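Local coordinates for alpha-ketoglutarate-dependent non-heme iron oxygenase EasH (Aspergillus japonicus, PDB 5M0T), which probably catalyses an iron(II)- and 2-oxoglutarate-dependent oxidation in the biosynthesis of the ergot alkaloid cycloclavine, at residues L100-F105 with G110-T115; E95-L100 with L153-A158. All blocks are in the same frame, centred on the assembly; numbering follows the deposited sequence.

Interaction 1 of 2, residues L100-F105 with G110-T115; sequences LCKRLF and GDYWLT
Cys101, Lys102 and Phe105 pack against Tyr112 where helix 95-105 ends and the chain turns back into strand 112-122, a local helix-to-strand contact on the outer, helix-covered face of the main sheet. The centre of it is the Tyr112 ring, which lies flat beside the helix with Cys101 CB over the middle of one face. That CB sits 3.5 Å from the ring centroid of Tyr112 and 12° off the ring normal, a CH-pi contact of nearly vertical approach. The sulfur is placed less directly: Cys101 SG is 4.5 Å from the same centroid and meets the ring obliquely, a secondary sulfur-aromatic contact. Tyr112 reaches this place with CG between its backbone N and carbonyl carbon (chi1 51°), which swings the ring alongside the last turns of the helix. Its hydroxyl end crosses the aliphatic part of Lys102 at a slant, Lys102 CG lying 3.8 Å from Tyr112 OH, and the hydroxyl is hydrogen-bonded to ND1 of His98, one turn before Lys102. At the other end of the tyrosine, Phe105 comes across at about a right angle and sets CD2 3.5 Å from Tyr112 CB. The turn itself is closed by the backbone, Gly110 N donating to Phe105 O at 3.0 Å with a bent N-H...O angle of 137°. Gly110 has positive phi, in a backbone conformation suited to glycine, where no side chain crowds the preceding carbonyl oxygen. Beyond the pair, strand 222-231 lies next to strand 112-122 and adds Met229 beside Cys101 and Tyr112, and Ser231 beside Phe105; Leu100, Arg103 and Leu104, elsewhere round the helix, rest on helix 21-31.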
loop_
_atom_site.group_PDB
_atom_site.type_symbol
_atom_site.label_atom_id
_atom_site.label_comp_id
_atom_site.label_asym_id
_atom_site.label_seq_id
_atom_site.Cartn_x
_atom_site.Cartn_y
_atom_site.Cartn_z
ATOM N N LEU A 100 -10.109 -13.541 -12.500
ATOM C CA LEU A 100 -8.927 -14.180 -11.920
ATOM C C LEU A 100 -8.425 -13.457 -10.671
ATOM O O LEU A 100 -8.061 -14.110 -9.685
ATOM C CB LEU A 100 -7.802 -14.284 -12.954
ATOM C CG LEU A 100 -8.071 -15.255 -14.098
ATOM C CD1 LEU A 100 -7.194 -14.963 -15.307
ATOM C CD2 LEU A 100 -7.885 -16.683 -13.649
ATOM N N CYS A 101 -8.420 -12.125 -10.705
ATOM C CA CYS A 101 -8.032 -11.334 -9.533
ATOM C C CYS A 101 -8.994 -11.538 -8.352
ATOM O O CYS A 101 -8.541 -11.664 -7.213
ATOM C CB CYS A 101 -7.915 -9.853 -9.886
ATOM S SG CYS A 101 -6.543 -9.471 -11.014
ATOM N N LYS A 102 -10.304 -11.575 -8.621
ATOM C CA LYS A 102 -11.285 -11.830 -7.568
ATOM C C LYS A 102 -11.046 -13.170 -6.888
ATOM O O LYS A 102 -11.158 -13.270 -5.682
ATOM C CB LYS A 102 -12.717 -11.789 -8.103
ATOM C CG LYS A 102 -13.243 -10.382 -8.332
ATOM C CD LYS A 102 -14.675 -10.406 -8.842
ATOM C CE LYS A 102 -15.058 -9.089 -9.492
ATOM N NZ LYS A 102 -16.219 -9.324 -10.392
ATOM N N ARG A 103 -10.701 -14.189 -7.668
ATOM C CA ARG A 103 -10.418 -15.507 -7.119
ATOM C C ARG A 103 -9.096 -15.571 -6.355
ATOM O O ARG A 103 -9.032 -16.208 -5.324
ATOM C CB ARG A 103 -10.421 -16.560 -8.217
ATOM C CG ARG A 103 -11.813 -16.979 -8.621
ATOM C CD ARG A 103 -11.788 -17.922 -9.805
ATOM N NE ARG A 103 -12.947 -17.690 -10.654
ATOM C CZ ARG A 103 -14.191 -18.048 -10.346
ATOM N NH1 ARG A 103 -14.477 -18.715 -9.219
ATOM N NH2 ARG A 103 -15.168 -17.756 -11.201
ATOM N N LEU A 104 -8.044 -14.948 -6.873
ATOM C CA LEU A 104 -6.743 -14.978 -6.191
ATOM C C LEU A 104 -6.770 -14.165 -4.896
ATOM O O LEU A 104 -6.355 -14.655 -3.837
ATOM C CB LEU A 104 -5.619 -14.493 -7.097
ATOM C CG LEU A 104 -4.202 -14.803 -6.582
ATOM C CD1 LEU A 104 -3.902 -16.297 -6.632
ATOM C CD2 LEU A 104 -3.182 -14.007 -7.403
ATOM N N PHE A 105 -7.287 -12.942 -4.983
ATOM C CA PHE A 105 -7.189 -11.980 -3.894
ATOM C C PHE A 105 -8.378 -11.934 -2.942
ATOM O O PHE A 105 -8.229 -11.507 -1.800
ATOM C CB PHE A 105 -6.933 -10.585 -4.468
ATOM C CG PHE A 105 -5.666 -10.487 -5.264
ATOM C CD1 PHE A 105 -4.449 -10.779 -4.688
ATOM C CD2 PHE A 105 -5.691 -10.090 -6.588
ATOM C CE1 PHE A 105 -3.267 -10.678 -5.420
ATOM C CE2 PHE A 105 -4.511 -9.984 -7.321
ATOM C CZ PHE A 105 -3.293 -10.283 -6.740
ATOM N N GLY A 110 -9.467 -9.393 -0.104
ATOM C CA GLY A 110 -10.639 -8.637 -0.591
ATOM C C GLY A 110 -10.294 -8.002 -1.929
ATOM O O GLY A 110 -10.045 -8.703 -2.904
ATOM N N ASP A 111 -10.220 -6.674 -1.968
ATOM C CA ASP A 111 -9.939 -5.946 -3.216
ATOM C C ASP A 111 -8.460 -5.990 -3.660
ATOM O O ASP A 111 -7.573 -6.418 -2.923
ATOM C CB ASP A 111 -10.426 -4.488 -3.114
ATOM C CG ASP A 111 -11.947 -4.356 -3.155
ATOM O OD1 ASP A 111 -12.665 -5.350 -3.393
ATOM O OD2 ASP A 111 -12.429 -3.225 -2.940
ATOM N N TYR A 112 -8.247 -5.534 -4.890
ATOM C CA TYR A 112 -6.972 -5.562 -5.571
ATOM C C TYR A 112 -6.897 -4.333 -6.460
ATOM O O TYR A 112 -7.910 -3.662 -6.695
ATOM C CB TYR A 112 -6.845 -6.819 -6.438
ATOM C CG TYR A 112 -8.034 -6.999 -7.354
ATOM C CD1 TYR A 112 -9.204 -7.605 -6.890
ATOM C CD2 TYR A 112 -8.021 -6.508 -8.652
ATOM C CE1 TYR A 112 -10.308 -7.737 -7.698
ATOM C CE2 TYR A 112 -9.125 -6.648 -9.474
ATOM C CZ TYR A 112 -10.269 -7.265 -8.993
ATOM O OH TYR A 112 -11.394 -7.407 -9.786
ATOM N N TRP A 113 -5.697 -4.046 -6.948
ATOM C CA TRP A 113 -5.468 -2.952 -7.894
ATOM C C TRP A 113 -4.113 -3.098 -8.600
ATOM O O TRP A 113 -3.349 -4.013 -8.299
ATOM C CB TRP A 113 -5.612 -1.584 -7.202
ATOM C CG TRP A 113 -4.737 -1.322 -5.995
ATOM C CD1 TRP A 113 -3.695 -2.089 -5.506
ATOM C CD2 TRP A 113 -4.790 -0.161 -5.166
ATOM N NE1 TRP A 113 -3.147 -1.493 -4.400
ATOM C CE2 TRP A 113 -3.792 -0.304 -4.175
ATOM C CE3 TRP A 113 -5.577 0.996 -5.172
ATOM C CZ2 TRP A 113 -3.580 0.661 -3.190
ATOM C CZ3 TRP A 113 -5.367 1.948 -4.188
ATOM C CH2 TRP A 113 -4.376 1.770 -3.205
ATOM N N LEU A 114 -3.828 -2.214 -9.547
ATOM C CA LEU A 114 -2.593 -2.270 -10.315
ATOM C C LEU A 114 -1.417 -1.842 -9.444
ATOM O O LEU A 114 -1.495 -0.829 -8.764
ATOM C CB LEU A 114 -2.696 -1.352 -11.538
ATOM C CG LEU A 114 -1.506 -1.326 -12.502
ATOM C CD1 LEU A 114 -1.404 -2.621 -13.294
ATOM C CD2 LEU A 114 -1.629 -0.126 -13.433
ATOM N N THR A 115 -0.351 -2.629 -9.440
ATOM C CA THR A 115 0.894 -2.211 -8.791
ATOM C C THR A 115 1.886 -1.659 -9.837
ATOM O O THR A 115 2.459 -0.577 -9.643
ATOM C CB THR A 115 1.506 -3.281 -7.867
ATOM O OG1 THR A 115 2.707 -2.767 -7.284
ATOM C CG2 THR A 115 1.834 -4.578 -8.584
#

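Interaction 2 of 2, residues E95-L100 with L153-A158; sequences ELLHGL and LNFLTA. With AKG (2-oxoglutaric acid), chain D.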
loop_
_atom_site.group_PDB
_atom_site.type_symbol
_atom_site.label_atom_id
_atom_site.label_comp_id
_atom_site.label_asym_id
_atom_site.label_seq_id
_atom_site.Cartn_x
_atom_site.Cartn_y
_atom_site.Cartn_z
ATOM N N GLU A 95 -12.984 -8.546 -18.304
ATOM C CA GLU A 95 -13.675 -9.509 -17.444
ATOM C C GLU A 95 -12.839 -10.707 -17.027
ATOM O O GLU A 95 -12.971 -11.159 -15.903
ATOM C CB GLU A 95 -14.996 -9.962 -18.079
ATOM C CG GLU A 95 -16.086 -8.931 -17.802
ATOM C CD GLU A 95 -17.221 -8.900 -18.810
ATOM O OE1 GLU A 95 -16.958 -8.675 -20.009
ATOM O OE2 GLU A 95 -18.392 -9.051 -18.389
ATOM N N LEU A 96 -11.983 -11.217 -17.901
ATOM C CA LEU A 96 -11.124 -12.333 -17.520
ATOM C C LEU A 96 -10.086 -11.912 -16.456
ATOM O O LEU A 96 -9.887 -12.620 -15.475
ATOM C CB LEU A 96 -10.434 -12.967 -18.738
ATOM C CG LEU A 96 -9.472 -14.110 -18.401
ATOM C CD1 LEU A 96 -10.222 -15.218 -17.689
ATOM C CD2 LEU A 96 -8.793 -14.649 -19.639
ATOM N N LEU A 97 -9.447 -10.763 -16.651
ATOM C CA LEU A 97 -8.501 -10.240 -15.669
ATOM C C LEU A 97 -9.165 -10.117 -14.299
ATOM O O LEU A 97 -8.635 -10.571 -13.300
ATOM C CB LEU A 97 -7.947 -8.881 -16.120
ATOM C CG LEU A 97 -6.877 -8.177 -15.267
ATOM C CD1 LEU A 97 -5.885 -7.426 -16.162
ATOM C CD2 LEU A 97 -7.491 -7.241 -14.234
ATOM N N HIS A 98 -10.336 -9.510 -14.269
ATOM C CA HIS A 98 -11.036 -9.287 -13.016
ATOM C C HIS A 98 -11.553 -10.569 -12.371
ATOM O O HIS A 98 -11.523 -10.684 -11.158
ATOM C CB HIS A 98 -12.158 -8.279 -13.216
ATOM C CG HIS A 98 -11.659 -6.893 -13.424
ATOM N ND1 HIS A 98 -11.096 -6.157 -12.408
ATOM C CD2 HIS A 98 -11.598 -6.122 -14.530
ATOM C CE1 HIS A 98 -10.722 -4.981 -12.873
ATOM N NE2 HIS A 98 -11.014 -4.936 -14.158
ATOM N N GLY A 99 -12.000 -11.533 -13.168
ATOM C CA GLY A 99 -12.423 -12.834 -12.628
ATOM C C GLY A 99 -11.297 -13.553 -11.900
ATOM O O GLY A 99 -11.502 -14.087 -10.815
ATOM N N LEU A 100 -10.109 -13.541 -12.500
ATOM C CA LEU A 100 -8.927 -14.180 -11.920
ATOM C C LEU A 100 -8.425 -13.457 -10.671
ATOM O O LEU A 100 -8.061 -14.110 -9.685
ATOM C CB LEU A 100 -7.802 -14.284 -12.954
ATOM C CG LEU A 100 -8.071 -15.255 -14.098
ATOM C CD1 LEU A 100 -7.194 -14.963 -15.307
ATOM C CD2 LEU A 100 -7.885 -16.683 -13.649
ATOM N N LEU A 153 -0.318 -10.882 -9.094
ATOM C CA LEU A 153 -0.697 -11.697 -10.236
ATOM C C LEU A 153 -0.197 -10.985 -11.487
ATOM O O LEU A 153 -0.642 -9.868 -11.760
ATOM C CB LEU A 153 -2.222 -11.852 -10.310
ATOM C CG LEU A 153 -2.760 -12.825 -11.361
ATOM C CD1 LEU A 153 -2.030 -14.171 -11.337
ATOM C CD2 LEU A 153 -4.259 -13.013 -11.150
ATOM N N ASN A 154 0.702 -11.635 -12.234
ATOM C CA ASN A 154 1.318 -11.057 -13.438
ATOM C C ASN A 154 0.723 -11.619 -14.723
ATOM O O ASN A 154 0.890 -12.792 -15.023
ATOM C CB ASN A 154 2.831 -11.308 -13.442
ATOM C CG ASN A 154 3.570 -10.444 -14.458
ATOM O OD1 ASN A 154 3.026 -10.058 -15.503
ATOM N ND2 ASN A 154 4.820 -10.124 -14.146
ATOM N N PHE A 155 0.055 -10.764 -15.491
ATOM C CA PHE A 155 -0.415 -11.113 -16.827
ATOM C C PHE A 155 0.645 -10.614 -17.781
ATOM O O PHE A 155 0.680 -9.429 -18.069
ATOM C CB PHE A 155 -1.741 -10.419 -17.150
ATOM C CG PHE A 155 -2.888 -10.833 -16.264
ATOM C CD1 PHE A 155 -3.026 -10.299 -14.992
ATOM C CD2 PHE A 155 -3.875 -11.700 -16.735
ATOM C CE1 PHE A 155 -4.093 -10.658 -14.183
ATOM C CE2 PHE A 155 -4.946 -12.068 -15.929
ATOM C CZ PHE A 155 -5.059 -11.544 -14.658
ATOM N N LEU A 156 1.519 -11.497 -18.261
ATOM C CA LEU A 156 2.633 -11.082 -19.106
ATOM C C LEU A 156 2.347 -11.428 -20.555
ATOM O O LEU A 156 2.482 -12.578 -20.970
ATOM C CB LEU A 156 3.951 -11.698 -18.622
ATOM C CG LEU A 156 5.226 -10.976 -19.137
ATOM C CD1 LEU A 156 6.456 -11.312 -18.295
ATOM C CD2 LEU A 156 5.518 -11.272 -20.604
ATOM N N THR A 157 1.976 -10.423 -21.333
ATOM C CA THR A 157 1.525 -10.634 -22.692
ATOM C C THR A 157 2.681 -10.486 -23.682
ATOM O O THR A 157 3.467 -9.544 -23.598
ATOM C CB THR A 157 0.411 -9.628 -23.044
ATOM O OG1 THR A 157 -0.607 -9.674 -22.043
ATOM C CG2 THR A 157 -0.175 -9.920 -24.405
ATOM N N ALA A 158 2.754 -11.414 -24.632
ATOM C CA ALA A 158 3.688 -11.331 -25.738
ATOM C C ALA A 158 3.171 -10.323 -26.779
ATOM O O ALA A 158 2.067 -10.463 -27.298
ATOM C CB ALA A 158 3.893 -12.704 -26.362
HETATM C C1 AKG D . 10.393 -8.799 -13.967
HETATM O O1 AKG D . 10.029 -8.878 -12.795
HETATM O O2 AKG D . 11.035 -7.773 -14.474
HETATM C C2 AKG D . 10.127 -9.900 -15.003
HETATM O O5 AKG D . 9.929 -11.029 -14.595
HETATM C C3 AKG D . 10.082 -9.586 -16.477
HETATM C C4 AKG D . 9.953 -10.832 -17.336
HETATM C C5 AKG D . 9.935 -10.567 -18.817
HETATM O O3 AKG D . 9.813 -9.312 -19.184
HETATM O O4 AKG D . 10.020 -11.472 -19.615
#
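The Phe155 ring meets Leu97 over one face and Leu100 at its edge, so that two residues one turn apart on helix 95-105 hold it from different directions. Over the face, Leu97 CG stands 4.2 Å from the centroid of the Phe155 ring and 26° off its normal, a CH-pi contact displaced from the centre, and Leu97 CD1 lies above the rim near Phe155 CE1. The helix backbone comes close as well, with Leu97 CA 3.8 Å from Phe155 CZ, so the far end of the ring rests against the helix backbone. At the edge, near the ring plane, Leu100 CD1 reaches Phe155 CE2 at 3.7 Å. The phenylalanine is directed there with CG anti to its carbonyl carbon (chi1 -64°), the ring extending from the strand to the helix. Further along, Leu153 presents CD2 to Leu100 CB at 4.2 Å, a looser touch. The helix and strand segments run nearly antiparallel, at 155°, with their axes 10.8 Å apart. Phe39 also meets the Phe155 ring, and Leu203 and Leu227, on the strands flanking 152-158, pack beside Phe155 and Leu97 respectively. From the same strand, Leu156 turns the other way and brings CD1 to 3.6 Å from C5 of 2-oxoglutarate, which is hydrogen-bonded to Arg222, Thr169 and Gln129. No hydrogen bond joins the two segments, and the four touching residues are buried and apolar; this contact therefore rests on burial of apolar surface and on van der Waals contact, and fixes no polar geometry.

Interactions 1 and 2 lie on successive parts of helix 95-105, share Leu100, and press the helix against the same sheet; their centres are about 10 Å apart. Along the chain, interaction 1 is nested inside the loop that interaction 2 closes. They touch directly: Tyr112 OH and His98 ND1 are 2.9 Å apart, a probable hydrogen bond, Leu104 CD2 is 3.7 Å from Leu153 CB, and Phe105 CZ is 3.8 Å from Leu153 N. Strand 152-158 thus has the helix on one side and the 2-oxoglutarate pocket on the other, the Leu153 side chain lying about 12 Å from the iron(II) ion. Asn154 makes a weak hydrogen bond to the iron ligand Glu134.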